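Local coordinates for protein Lys-gingipain W83 (PDB 6I9A) that cleaves proteins after lysine as a secreted bacterial cysteine protease, caught here with its catalytic and Ig-like domains and the inhibitor KYT-36 bound, at residues A[140-145]-A[443-448]; A[199-204]-A[225-230]; A[17-22]-A[61-66]; A[1-6]-A[333-338]; A[393-398]-A[438-443]. One frame throughout, in Å; residues are numbered along the deposited sequence. Where two conformers were deposited one is given.

Contact 1: residues A[140-145]-A[443-448]; sequences EKATMP and YLPVIK
Leu444 keeps its CG beside the backbone N (chi1 -68°), and from there the CD2 branch, not the extended CD1, meets Ala142 CB at 3.5 Å. On the other side Ala142 has taken a positive phi of 53°, and its methyl turns toward the 443-448 segment. Ala142 is the C-prime residue of a Schellman motif that ends helix 126-141, with Thr143 N bonded back to Met138 O. The Pro445 ring comes up against this same helix end. Its CD lies 3.8 Å from Ala142 CB, while its CG meets two backbone oxygens, Glu140 O at 3.3 Å and Lys141 O at 3.5 Å. Further along, Ile447 CD1 meets Lys141 CG at 4.1 Å, the two side chains crossing at about a right angle; both also touch Trp34 of helix 25-37. The contact thus sets the end of a helix of the protease domain against residues 444-447, on the way into edge strand 446-452 of the Ig-like domain. No hydrogen bond joins the two segments: methyls, a lysine methylene and a proline ring meet each other and the helix-end carbonyls, so shape fit rather than directed bonding holds this part of the domain interface.

Contact 2: residues A[199-204]-A[225-230]; sequences GCYSHL and PLLTTS
Tyr201 lays its ring across Leu227, whose CB sits over one face, 3.8 Å from the ring centroid and 19° off the ring normal. This is a CH-pi contact, offset toward the rim on the CE2 side. The leucine continues under the ring: its CG is anti to the backbone N (chi1 -179°), and CD2 runs past Tyr201 CD1 to meet Leu204 CD1 tip to tip at 3.7 Å. Against the opposite face of the ring, over its centre, lies the sulfur of the preceding residue, Cys200. That SG also touches Pro225 CG at 3.6 Å, and the proline, which follows a cis peptide bond, stands roughly crosswise to the tyrosine. The phenol gives the one hydrogen bond of the contact, from Tyr201 OH to Pro225 O at 2.7 Å. The donor stands above the carbonyl plane, 43° out of it, so the bond does not follow a lone pair. With both faces covered and its hydroxyl tied, the ring has little freedom to turn. Gly199 to Ser202 form a type I turn that leads into helix 202-206. Strand 226-228, the edge of a small antiparallel sheet, lies across from it; the Tyr201 side chain also touches Ile156 of strand 152-157, Tyr213 of strand 210-214 and Trp222 of strand 221-223, the neighbour of 226-228 in its sheet.

Contact 3: residues A[17-22]-A[61-66]; sequences LVVAGA and AFIHKK
Leu17 and Val19 point from strand 14-20 at helix 56-72, which is the connection of a beta-alpha-beta crossover. The helix links the parallel strands 40-46 and 79-83 and passes over strand 14-20, which lies between them in the sheet. Over the short segments, strand and helix run almost antiparallel, at 169°, with their axes 10.4 Å apart at closest approach. Aliphatic contacts carry most of the packing. Val19 CG2, the branch beside the backbone N, reaches Ile63 CG1 at 3.8 Å, the two side chains meeting at a slant, and Leu17 CD2 comes 4.1 Å from Ile63 CG2. The aromatic contacts are looser: Val19 CG2 lies at the edge of the Phe62 ring, near its plane and 4.2 Å from CE2. His45 meets the same phenylalanine in an edge-to-face pair. Lysine methylenes make the third group. Lys66 CG lies over the rim of one Phe62 face; beyond it the chain bends at chi2 (-72°), and its ammonium leads away from the strand to a hydrogen bond with Asp43 of strand 40-46. The base of this lysine stays apolar and crosses Leu17 at about a right angle, with Lys66 CB only 3.7 Å from Leu17 CD2.

Contact 4: residues A[1-6]-A[333-338]; sequences DVYTDH and NLAATH
Tyr3 reaches along helix 325-342 between Leu334 and His338. From CB, the ring leaves with CG beside the backbone N (chi1 -64°). One side of it slides past Leu334, with Tyr3 CE1 3.9 Å from Leu334 CB and CD1 near the CD1 methyl. On the other side Tyr3 CE2 drops onto the face of the His338 imidazole, 3.5 Å from CG. The pair is edge-to-face, with centroids 5.0 Å apart and planes at 60°. Beyond CZ, the hydroxyl lies 3.5 Å from Ala335 CA, and its polar needs are met outside the two segments by Met310 O and Ser309 OG, the latter residue belonging to a sodium site. Val2 packs against helix 325-342 with both methyls: CG1 touches His338 CB at 3.7 Å, while CG2 lies between Leu334 CD2 and Thr337 CG2. A water in the plane of the imidazole accepts from Val2 N and is 2.7 Å from His338 ND1, joining the two helices. Asp1 OD1 takes the amide of Thr4 at 3.1 Å, an Asx motif at the start of helix 2-5. That short helix thus packs on helix 325-342, which also meets helix 350-356, where Leu334 touches Trp354 and Thr337 OG1 hydrogen-bonds to its NE1; past the end of helix 2-5, His6 stacks on Phe113 of a calcium site and the His6 carbonyl accepts from Trp330.

Contact 5: residues A[393-398]-A[438-443]; sequences QASAGS and ITRSNY
Arg440 NH1 gives a hydrogen bond to Ser395 OG at 2.8 Å, with an angle of 145° at the hydrogen; the oxygen stands 16° out of the guanidinium plane. The arginine gets there with its chain extended from CG to NE, passing Ser398 OG, which lies 3.6 Å from Arg440 CD. Ser395 OG and Ser398 OG are each also hydrogen-bonded to the side-chain amide of Asn375. The faces of the guanidinium are met differently. Ala396 O sits over the centre of one face, 3.1 Å from Arg440 CZ, a contact with the flat positive group rather than with any N-H. Tyr443 CE1 covers the opposite face, toward its rim. Both partners ride on type II turns, Ser395 to Ser398 and Arg440 to Tyr443, at one end of the C-terminal Ig-like beta domain. The first turn connects strand 389-394 to strand 399-404, which pairs antiparallel with strand 432-439. Ser395 O ties its turn together, accepting from Ser398 N and, at 2.8 Å, from Ser398 OG. Apolar contact comes from Ile438, whose CG2 packs on Ala394 CB at 3.9 Å and on Ser398 CB. Next to it Ser398 CA makes a CA-H...O contact of 3.4 Å with Thr439 O.

Contacts 1 and 5 are neighbours, with centres about 12 Å apart. They share Tyr443, and Val446 O and Ile438 N, 2.9 Å apart, probably form a hydrogen bond between adjacent strands of the Ig-like sheet. Contact 5 lies within that domain; contact 1 joins it to the protease domain. Contact 3 belongs to the four-stranded parallel sheet of the protease and contact 2 to the part around the six-stranded one, their centres about 36 Å apart. Contact 4 brings the N-terminus back to a helix late in the protease domain, near calcium and sodium sites. Contact 2 lies toward the catalytic centre: the side chain of Pro225 is about 9 Å from that of His216, the probable proton donor, and that of Leu226 about 7 Å from the inhibitor, between nearest atoms.

Contact 1: residues A[140-145]-A[443-448]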
# COMPACT_ATOMS: atom_id res chain seq x y z
N GLU A 140 7.97 2.16 8.75
CA GLU A 140 7.09 3.27 9.14
C GLU A 140 7.62 4.08 10.33
O GLU A 140 7.36 5.29 10.41
CB GLU A 140 5.69 2.76 9.48
CG GLU A 140 4.98 2.13 8.29
CD GLU A 140 3.48 2.10 8.56
OE1 GLU A 140 3.05 1.47 9.55
OE2 GLU A 140 2.72 2.67 7.74
N LYS A 141 8.31 3.41 11.26
CA LYS A 141 8.93 4.11 12.39
C LYS A 141 10.30 4.65 12.00
O LYS A 141 10.91 5.41 12.77
CB LYS A 141 9.10 3.17 13.59
CG LYS A 141 7.74 2.75 14.16
CD LYS A 141 8.00 1.91 15.41
CE LYS A 141 6.76 1.59 16.17
NZ LYS A 141 7.13 1.11 17.56
N ALA A 142 10.79 4.29 10.78
CA ALA A 142 12.08 4.75 10.25
C ALA A 142 13.22 4.49 11.22
O ALA A 142 14.05 5.35 11.48
CB ALA A 142 12.02 6.23 9.86
N THR A 143 13.28 3.22 11.67
CA THR A 143 14.34 2.80 12.61
C THR A 143 15.47 2.08 11.88
O THR A 143 16.36 1.51 12.54
CB THR A 143 13.73 1.88 13.68
OG1 THR A 143 13.13 0.78 13.01
CG2 THR A 143 12.75 2.61 14.59
N MET A 144 15.50 2.12 10.53
CA MET A 144 16.58 1.45 9.82
C MET A 144 17.90 2.20 10.02
O MET A 144 17.91 3.45 10.03
CB MET A 144 16.23 1.34 8.31
CG MET A 144 16.15 2.67 7.57
SD MET A 144 14.63 3.67 7.84
CE MET A 144 13.38 2.75 6.92
N PRO A 145 19.03 1.45 10.11
CA PRO A 145 20.36 2.11 10.27
C PRO A 145 20.99 2.66 8.96
O PRO A 145 21.97 3.42 9.04
CB PRO A 145 21.25 0.99 10.82
CG PRO A 145 20.66 -0.27 10.28
CD PRO A 145 19.12 -0.02 10.26
N TYR A 443 7.64 12.32 5.25
CA TYR A 443 8.35 12.84 6.42
C TYR A 443 8.65 11.72 7.37
O TYR A 443 7.88 10.76 7.53
CB TYR A 443 7.50 13.89 7.18
CG TYR A 443 7.51 15.25 6.55
CD1 TYR A 443 6.82 15.50 5.36
CD2 TYR A 443 8.22 16.31 7.12
CE1 TYR A 443 6.86 16.75 4.74
CE2 TYR A 443 8.27 17.56 6.51
CZ TYR A 443 7.56 17.79 5.35
OH TYR A 443 7.63 19.02 4.73
N LEU A 444 9.79 11.83 8.06
CA LEU A 444 10.10 10.92 9.14
C LEU A 444 9.07 11.11 10.25
O LEU A 444 8.65 12.24 10.51
CB LEU A 444 11.51 11.26 9.67
CG LEU A 444 12.64 10.94 8.69
CD1 LEU A 444 13.94 11.60 9.14
CD2 LEU A 444 12.86 9.41 8.57
N PRO A 445 8.69 10.03 10.92
CA PRO A 445 7.70 10.16 12.02
C PRO A 445 8.33 10.82 13.24
O PRO A 445 9.54 10.71 13.48
CB PRO A 445 7.33 8.70 12.33
CG PRO A 445 8.59 7.89 11.95
CD PRO A 445 9.15 8.63 10.74
N VAL A 446 7.48 11.47 14.04
CA VAL A 446 7.84 12.01 15.36
C VAL A 446 7.13 11.14 16.37
O VAL A 446 5.88 10.99 16.28
CB VAL A 446 7.41 13.48 15.47
CG1 VAL A 446 7.71 14.02 16.86
CG2 VAL A 446 8.06 14.34 14.39
N ILE A 447 7.86 10.53 17.29
CA ILE A 447 7.29 9.61 18.29
C ILE A 447 7.78 10.07 19.66
O ILE A 447 8.96 9.96 19.98
CB ILE A 447 7.71 8.17 17.98
CG1 ILE A 447 7.28 7.75 16.57
CG2 ILE A 447 7.17 7.20 19.08
CD1 ILE A 447 7.80 6.35 16.20
N LYS A 448 6.89 10.69 20.41
CA LYS A 448 7.25 11.34 21.68
C LYS A 448 6.23 10.98 22.74
O LYS A 448 5.28 10.23 22.47
CB LYS A 448 7.32 12.87 21.47
CG LYS A 448 8.43 13.32 20.52
CD LYS A 448 9.85 13.10 21.13
CE LYS A 448 10.94 13.39 20.13
NZ LYS A 448 12.28 13.36 20.77

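Contact 2: residues A[199-204]-A[225-230]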
# COMPACT_ATOMS: atom_id res chain seq x y z
N GLY A 199 22.82 -9.20 -13.55
CA GLY A 199 23.06 -8.53 -12.28
C GLY A 199 21.96 -7.59 -11.82
O GLY A 199 22.09 -6.97 -10.77
N CYS A 200 20.84 -7.53 -12.54
CA CYS A 200 19.81 -6.54 -12.19
C CYS A 200 19.20 -6.74 -10.81
O CYS A 200 18.76 -5.76 -10.23
CB CYS A 200 18.72 -6.48 -13.25
SG CYS A 200 17.79 -8.02 -13.47
N TYR A 201 19.15 -7.96 -10.29
CA TYR A 201 18.52 -8.17 -8.97
C TYR A 201 19.51 -8.04 -7.81
O TYR A 201 19.08 -8.07 -6.66
CB TYR A 201 17.77 -9.50 -8.93
CG TYR A 201 16.62 -9.50 -9.95
CD1 TYR A 201 15.60 -8.54 -9.88
CD2 TYR A 201 16.55 -10.47 -10.95
CE1 TYR A 201 14.54 -8.56 -10.77
CE2 TYR A 201 15.50 -10.48 -11.86
CZ TYR A 201 14.50 -9.52 -11.76
OH TYR A 201 13.43 -9.52 -12.63
N SER A 202 20.79 -7.81 -8.10
CA SER A 202 21.75 -7.55 -7.01
C SER A 202 21.33 -6.38 -6.16
O SER A 202 21.56 -6.33 -4.94
CB SER A 202 23.13 -7.24 -7.60
OG SER A 202 23.69 -8.45 -8.06
N HIS A 203 20.69 -5.39 -6.81
CA HIS A 203 20.29 -4.15 -6.15
C HIS A 203 19.20 -4.39 -5.09
O HIS A 203 19.10 -3.59 -4.15
CB HIS A 203 19.82 -3.13 -7.20
CG HIS A 203 20.80 -3.00 -8.33
ND1 HIS A 203 22.09 -2.55 -8.13
CD2 HIS A 203 20.64 -3.26 -9.64
CE1 HIS A 203 22.67 -2.57 -9.33
NE2 HIS A 203 21.83 -2.99 -10.27
N LEU A 204 18.45 -5.50 -5.20
CA LEU A 204 17.50 -5.79 -4.13
C LEU A 204 18.20 -6.14 -2.84
O LEU A 204 17.67 -5.88 -1.76
CB LEU A 204 16.63 -6.99 -4.53
CG LEU A 204 15.72 -6.80 -5.77
CD1 LEU A 204 14.93 -8.07 -5.98
CD2 LEU A 204 14.77 -5.60 -5.60
N PRO A 225 13.93 -10.67 -16.91
CA PRO A 225 14.95 -11.44 -16.17
C PRO A 225 14.34 -12.18 -14.98
O PRO A 225 13.45 -11.67 -14.29
CB PRO A 225 15.94 -10.37 -15.71
CG PRO A 225 15.15 -9.07 -15.72
CD PRO A 225 14.24 -9.24 -16.91
N LEU A 226 14.82 -13.39 -14.74
CA LEU A 226 14.23 -14.28 -13.80
C LEU A 226 14.57 -13.97 -12.35
O LEU A 226 15.74 -13.86 -11.94
CB LEU A 226 14.72 -15.72 -14.13
CG LEU A 226 14.16 -16.85 -13.26
CD1 LEU A 226 12.64 -17.04 -13.50
CD2 LEU A 226 14.87 -18.18 -13.55
N LEU A 227 13.50 -13.91 -11.53
CA LEU A 227 13.61 -13.80 -10.07
C LEU A 227 12.57 -14.73 -9.51
O LEU A 227 11.37 -14.45 -9.62
CB LEU A 227 13.38 -12.38 -9.60
CG LEU A 227 13.50 -12.13 -8.09
CD1 LEU A 227 14.92 -12.39 -7.57
CD2 LEU A 227 13.05 -10.71 -7.75
N THR A 228 13.00 -15.83 -8.94
CA THR A 228 12.06 -16.83 -8.44
C THR A 228 11.79 -16.69 -6.94
O THR A 228 12.58 -16.07 -6.21
CB THR A 228 12.59 -18.26 -8.68
OG1 THR A 228 13.74 -18.40 -7.83
CG2 THR A 228 12.96 -18.51 -10.14
N THR A 229 10.76 -17.40 -6.45
CA THR A 229 10.49 -17.45 -4.99
C THR A 229 11.70 -18.04 -4.24
O THR A 229 12.03 -17.58 -3.12
CB THR A 229 9.18 -18.22 -4.71
OG1 THR A 229 9.18 -19.49 -5.37
CG2 THR A 229 7.94 -17.42 -5.08
N SER A 230 12.39 -19.03 -4.82
CA SER A 230 13.57 -19.58 -4.15
C SER A 230 14.65 -18.50 -4.00
O SER A 230 15.30 -18.39 -2.95
CB SER A 230 14.09 -20.80 -4.90
OG SER A 230 13.17 -21.87 -4.74

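Contact 3: residues A[17-22]-A[61-66]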
# COMPACT_ATOMS: atom_id res chain seq x y z
N LEU A 17 -10.96 -1.32 9.29
CA LEU A 17 -11.63 -2.54 9.68
C LEU A 17 -10.61 -3.66 9.43
O LEU A 17 -10.05 -3.76 8.32
CB LEU A 17 -12.88 -2.72 8.80
CG LEU A 17 -13.61 -4.04 8.97
CD1 LEU A 17 -14.14 -4.21 10.41
CD2 LEU A 17 -14.82 -4.10 8.06
N VAL A 18 -10.36 -4.49 10.44
CA VAL A 18 -9.46 -5.61 10.34
C VAL A 18 -10.24 -6.89 10.47
O VAL A 18 -10.99 -7.05 11.46
CB VAL A 18 -8.35 -5.54 11.41
CG1 VAL A 18 -7.39 -6.73 11.30
CG2 VAL A 18 -7.60 -4.21 11.37
N VAL A 19 -10.13 -7.80 9.51
CA VAL A 19 -10.72 -9.15 9.63
C VAL A 19 -9.60 -10.15 9.52
O VAL A 19 -8.88 -10.15 8.51
CB VAL A 19 -11.79 -9.38 8.54
CG1 VAL A 19 -12.33 -10.81 8.63
CG2 VAL A 19 -12.92 -8.33 8.65
N ALA A 20 -9.38 -10.91 10.59
CA ALA A 20 -8.22 -11.75 10.70
C ALA A 20 -8.57 -13.18 11.06
O ALA A 20 -9.47 -13.44 11.88
CB ALA A 20 -7.29 -11.19 11.77
N GLY A 21 -7.75 -14.11 10.60
CA GLY A 21 -7.89 -15.47 11.06
C GLY A 21 -7.61 -15.48 12.55
O GLY A 21 -6.68 -14.81 13.06
N ALA A 22 -8.37 -16.30 13.27
CA ALA A 22 -8.25 -16.38 14.72
C ALA A 22 -6.85 -16.76 15.22
O ALA A 22 -6.48 -16.37 16.33
CB ALA A 22 -9.29 -17.38 15.24
N ALA A 61 -20.55 -10.67 4.13
CA ALA A 61 -21.73 -10.00 4.65
C ALA A 61 -21.35 -9.15 5.88
O ALA A 61 -21.88 -8.04 6.03
CB ALA A 61 -22.80 -11.02 5.02
N PHE A 62 -20.46 -9.66 6.73
CA PHE A 62 -19.98 -8.94 7.91
C PHE A 62 -19.31 -7.63 7.51
O PHE A 62 -19.60 -6.56 8.05
CB PHE A 62 -19.02 -9.84 8.69
CG PHE A 62 -18.38 -9.12 9.86
CD1 PHE A 62 -19.09 -8.87 11.03
CD2 PHE A 62 -17.09 -8.57 9.75
CE1 PHE A 62 -18.50 -8.20 12.11
CE2 PHE A 62 -16.52 -7.86 10.80
CZ PHE A 62 -17.23 -7.68 11.97
N ILE A 63 -18.40 -7.72 6.53
CA ILE A 63 -17.66 -6.52 6.11
C ILE A 63 -18.59 -5.48 5.50
O ILE A 63 -18.49 -4.28 5.78
CB ILE A 63 -16.56 -6.93 5.13
CG1 ILE A 63 -15.46 -7.75 5.89
CG2 ILE A 63 -15.97 -5.69 4.43
CD1 ILE A 63 -14.51 -8.46 4.90
N HIS A 64 -19.51 -5.96 4.62
CA HIS A 64 -20.42 -5.03 3.96
C HIS A 64 -21.29 -4.28 4.99
O HIS A 64 -21.53 -3.09 4.86
CB HIS A 64 -21.28 -5.75 2.93
CG HIS A 64 -20.54 -6.17 1.71
ND1 HIS A 64 -21.22 -6.55 0.57
CD2 HIS A 64 -19.20 -6.20 1.44
CE1 HIS A 64 -20.31 -6.85 -0.35
NE2 HIS A 64 -19.07 -6.68 0.14
N LYS A 65 -21.76 -5.03 6.02
CA LYS A 65 -22.60 -4.40 7.04
C LYS A 65 -21.77 -3.40 7.85
O LYS A 65 -22.24 -2.30 8.13
CB LYS A 65 -23.22 -5.48 7.92
CG LYS A 65 -24.08 -4.91 9.04
CD LYS A 65 -24.72 -6.03 9.87
CE LYS A 65 -25.94 -5.57 10.65
NZ LYS A 65 -25.71 -4.35 11.46
N LYS A 66 -20.52 -3.74 8.18
CA LYS A 66 -19.66 -2.79 8.87
C LYS A 66 -19.46 -1.52 8.05
O LYS A 66 -19.48 -0.42 8.59
CB LYS A 66 -18.29 -3.38 9.17
CG LYS A 66 -18.24 -4.30 10.36
CD LYS A 66 -18.39 -3.47 11.65
CE LYS A 66 -18.36 -4.29 12.91
NZ LYS A 66 -18.19 -3.37 14.08

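Contact 4: residues A[1-6]-A[333-338]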
# COMPACT_ATOMS: atom_id res chain seq x y z
N ASP A 1 -14.95 12.98 -14.67
CA ASP A 1 -14.35 11.78 -15.23
C ASP A 1 -14.10 10.78 -14.12
O ASP A 1 -14.50 11.04 -12.98
CB ASP A 1 -13.07 12.13 -16.01
CG ASP A 1 -11.97 12.75 -15.16
OD1 ASP A 1 -12.04 12.63 -13.90
OD2 ASP A 1 -11.00 13.28 -15.74
N VAL A 2 -13.47 9.64 -14.42
CA VAL A 2 -13.32 8.61 -13.40
C VAL A 2 -12.48 9.11 -12.22
O VAL A 2 -12.70 8.67 -11.08
CB VAL A 2 -12.77 7.32 -14.01
CG1 VAL A 2 -11.30 7.46 -14.44
CG2 VAL A 2 -12.98 6.15 -13.05
N TYR A 3 -11.54 10.02 -12.49
CA TYR A 3 -10.67 10.55 -11.44
C TYR A 3 -11.43 11.39 -10.44
O TYR A 3 -11.10 11.37 -9.26
CB TYR A 3 -9.57 11.39 -12.07
CG TYR A 3 -8.65 10.59 -12.96
CD1 TYR A 3 -7.68 9.77 -12.42
CD2 TYR A 3 -8.75 10.66 -14.34
CE1 TYR A 3 -6.82 9.04 -13.23
CE2 TYR A 3 -7.90 9.91 -15.17
CZ TYR A 3 -6.89 9.16 -14.60
OH TYR A 3 -6.01 8.51 -15.42
N THR A 4 -12.41 12.20 -10.90
CA THR A 4 -13.20 13.00 -9.95
C THR A 4 -14.30 12.13 -9.35
O THR A 4 -14.70 12.36 -8.20
CB THR A 4 -13.75 14.24 -10.65
OG1 THR A 4 -14.61 13.85 -11.72
CG2 THR A 4 -12.70 15.14 -11.20
N ASP A 5 -14.79 11.12 -10.07
CA ASP A 5 -15.81 10.22 -9.54
C ASP A 5 -15.30 9.35 -8.42
O ASP A 5 -16.03 9.06 -7.47
CB ASP A 5 -16.30 9.23 -10.63
CG ASP A 5 -17.20 9.70 -11.74
OD1 ASP A 5 -17.65 10.86 -11.67
OD2 ASP A 5 -17.39 8.92 -12.69
N HIS A 6 -14.05 8.87 -8.56
CA HIS A 6 -13.50 7.87 -7.66
C HIS A 6 -12.09 8.17 -7.29
O HIS A 6 -11.17 7.40 -7.62
CB HIS A 6 -13.56 6.49 -8.33
CG HIS A 6 -14.94 6.01 -8.53
ND1 HIS A 6 -15.75 5.68 -7.47
CD2 HIS A 6 -15.61 5.79 -9.68
CE1 HIS A 6 -16.91 5.28 -8.01
NE2 HIS A 6 -16.87 5.37 -9.33
N ASN A 333 -5.37 1.50 -11.59
CA ASN A 333 -6.66 1.01 -12.07
C ASN A 333 -7.54 2.12 -12.60
O ASN A 333 -8.26 1.89 -13.58
CB ASN A 333 -7.36 0.25 -10.96
CG ASN A 333 -6.73 -1.06 -10.56
OD1 ASN A 333 -5.82 -1.58 -11.23
ND2 ASN A 333 -7.19 -1.59 -9.41
N LEU A 334 -7.47 3.33 -12.01
CA LEU A 334 -8.23 4.45 -12.57
C LEU A 334 -7.77 4.76 -13.97
O LEU A 334 -8.58 5.04 -14.85
CB LEU A 334 -8.05 5.71 -11.71
CG LEU A 334 -8.72 5.73 -10.34
CD1 LEU A 334 -8.36 7.06 -9.66
CD2 LEU A 334 -10.25 5.65 -10.46
N ALA A 335 -6.44 4.74 -14.20
CA ALA A 335 -5.93 5.05 -15.53
C ALA A 335 -6.39 4.00 -16.55
O ALA A 335 -6.77 4.36 -17.68
CB ALA A 335 -4.40 5.12 -15.49
N ALA A 336 -6.35 2.71 -16.18
CA ALA A 336 -6.82 1.69 -17.10
C ALA A 336 -8.32 1.89 -17.39
O ALA A 336 -8.79 1.60 -18.50
CB ALA A 336 -6.57 0.31 -16.50
N THR A 337 -9.09 2.37 -16.37
CA THR A 337 -10.51 2.60 -16.56
C THR A 337 -10.70 3.81 -17.46
O THR A 337 -11.56 3.78 -18.39
CB THR A 337 -11.17 2.83 -15.18
OG1 THR A 337 -10.91 1.69 -14.34
CG2 THR A 337 -12.67 2.95 -15.30
N HIS A 338 -9.98 4.89 -17.21
CA HIS A 338 -10.10 6.10 -18.01
C HIS A 338 -9.79 5.82 -19.46
O HIS A 338 -10.46 6.36 -20.37
CB HIS A 338 -9.15 7.20 -17.45
CG HIS A 338 -9.34 8.52 -18.07
ND1 HIS A 338 -10.54 9.19 -17.96
CD2 HIS A 338 -8.46 9.28 -18.75
CE1 HIS A 338 -10.35 10.35 -18.57
NE2 HIS A 338 -9.10 10.45 -19.05
O HOH W 1 -13.12 8.83 -17.21

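Contact 5: residues A[393-398]-A[438-443]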
# COMPACT_ATOMS: atom_id res chain seq x y z
N GLN A 393 1.22 21.82 17.50
CA GLN A 393 1.64 22.41 16.25
C GLN A 393 2.57 21.46 15.51
O GLN A 393 3.41 20.79 16.10
CB GLN A 393 2.23 23.80 16.47
CG GLN A 393 1.22 24.77 17.11
CD GLN A 393 1.05 24.53 18.60
OE1 GLN A 393 1.98 24.13 19.31
NE2 GLN A 393 -0.15 24.81 19.11
N ALA A 394 2.40 21.43 14.18
CA ALA A 394 3.19 20.58 13.30
C ALA A 394 3.06 21.11 11.90
O ALA A 394 2.13 21.86 11.61
CB ALA A 394 2.75 19.12 13.38
N SER A 395 3.97 20.73 11.00
CA SER A 395 3.86 21.25 9.65
C SER A 395 2.49 20.97 9.04
O SER A 395 1.89 19.91 9.29
CB SER A 395 4.96 20.74 8.71
OG SER A 395 4.79 19.35 8.46
N ALA A 396 2.01 21.90 8.22
CA ALA A 396 0.70 21.79 7.60
C ALA A 396 0.51 20.42 6.95
O ALA A 396 1.31 19.98 6.14
CB ALA A 396 0.51 22.89 6.57
N GLY A 397 -0.61 19.78 7.28
CA GLY A 397 -0.94 18.48 6.72
C GLY A 397 -0.53 17.32 7.58
O GLY A 397 -0.93 16.19 7.32
N SER A 398 0.32 17.56 8.62
CA SER A 398 0.71 16.46 9.49
C SER A 398 -0.47 15.94 10.29
O SER A 398 -1.39 16.70 10.65
CB SER A 398 1.76 16.94 10.49
OG SER A 398 2.96 17.35 9.82
N ILE A 438 3.36 11.96 15.35
CA ILE A 438 3.08 12.88 14.25
C ILE A 438 3.64 12.30 12.97
O ILE A 438 4.84 11.97 12.93
CB ILE A 438 3.66 14.29 14.50
CG1 ILE A 438 3.27 14.82 15.92
CG2 ILE A 438 3.24 15.26 13.38
CD1 ILE A 438 3.95 16.20 16.27
N THR A 439 2.78 12.14 11.97
CA THR A 439 3.21 11.56 10.69
C THR A 439 2.77 12.47 9.57
O THR A 439 1.84 13.28 9.69
CB THR A 439 2.61 10.15 10.49
OG1 THR A 439 1.18 10.20 10.54
CG2 THR A 439 3.11 9.12 11.51
N ARG A 440 3.47 12.36 8.45
CA ARG A 440 3.13 13.08 7.25
C ARG A 440 3.76 12.37 6.08
O ARG A 440 4.88 11.86 6.21
CB ARG A 440 3.62 14.55 7.32
CG ARG A 440 3.15 15.41 6.15
CD ARG A 440 3.58 16.86 6.30
NE ARG A 440 3.28 17.55 5.06
CZ ARG A 440 3.75 18.76 4.75
NH1 ARG A 440 4.51 19.44 5.63
NH2 ARG A 440 3.49 19.30 3.57
N SER A 441 3.10 12.35 4.92
CA SER A 441 3.66 11.68 3.74
C SER A 441 5.06 12.24 3.41
O SER A 441 5.24 13.46 3.30
CB SER A 441 2.74 11.91 2.55
OG SER A 441 3.37 11.48 1.34
N ASN A 442 6.02 11.35 3.24
CA ASN A 442 7.40 11.68 2.88
C ASN A 442 8.11 12.48 3.99
O ASN A 442 9.07 13.19 3.70
CB ASN A 442 7.54 12.35 1.53
CG ASN A 442 8.91 12.07 0.96
OD1 ASN A 442 9.52 11.03 1.26
ND2 ASN A 442 9.40 12.96 0.13
N TYR A 443 7.64 12.32 5.25
CA TYR A 443 8.35 12.84 6.42
C TYR A 443 8.65 11.72 7.37
O TYR A 443 7.88 10.76 7.53
CB TYR A 443 7.50 13.89 7.18
CG TYR A 443 7.51 15.25 6.55
CD1 TYR A 443 6.82 15.50 5.36
CD2 TYR A 443 8.22 16.31 7.12
CE1 TYR A 443 6.86 16.75 4.74
CE2 TYR A 443 8.27 17.56 6.51
CZ TYR A 443 7.56 17.79 5.35
OH TYR A 443 7.63 19.02 4.73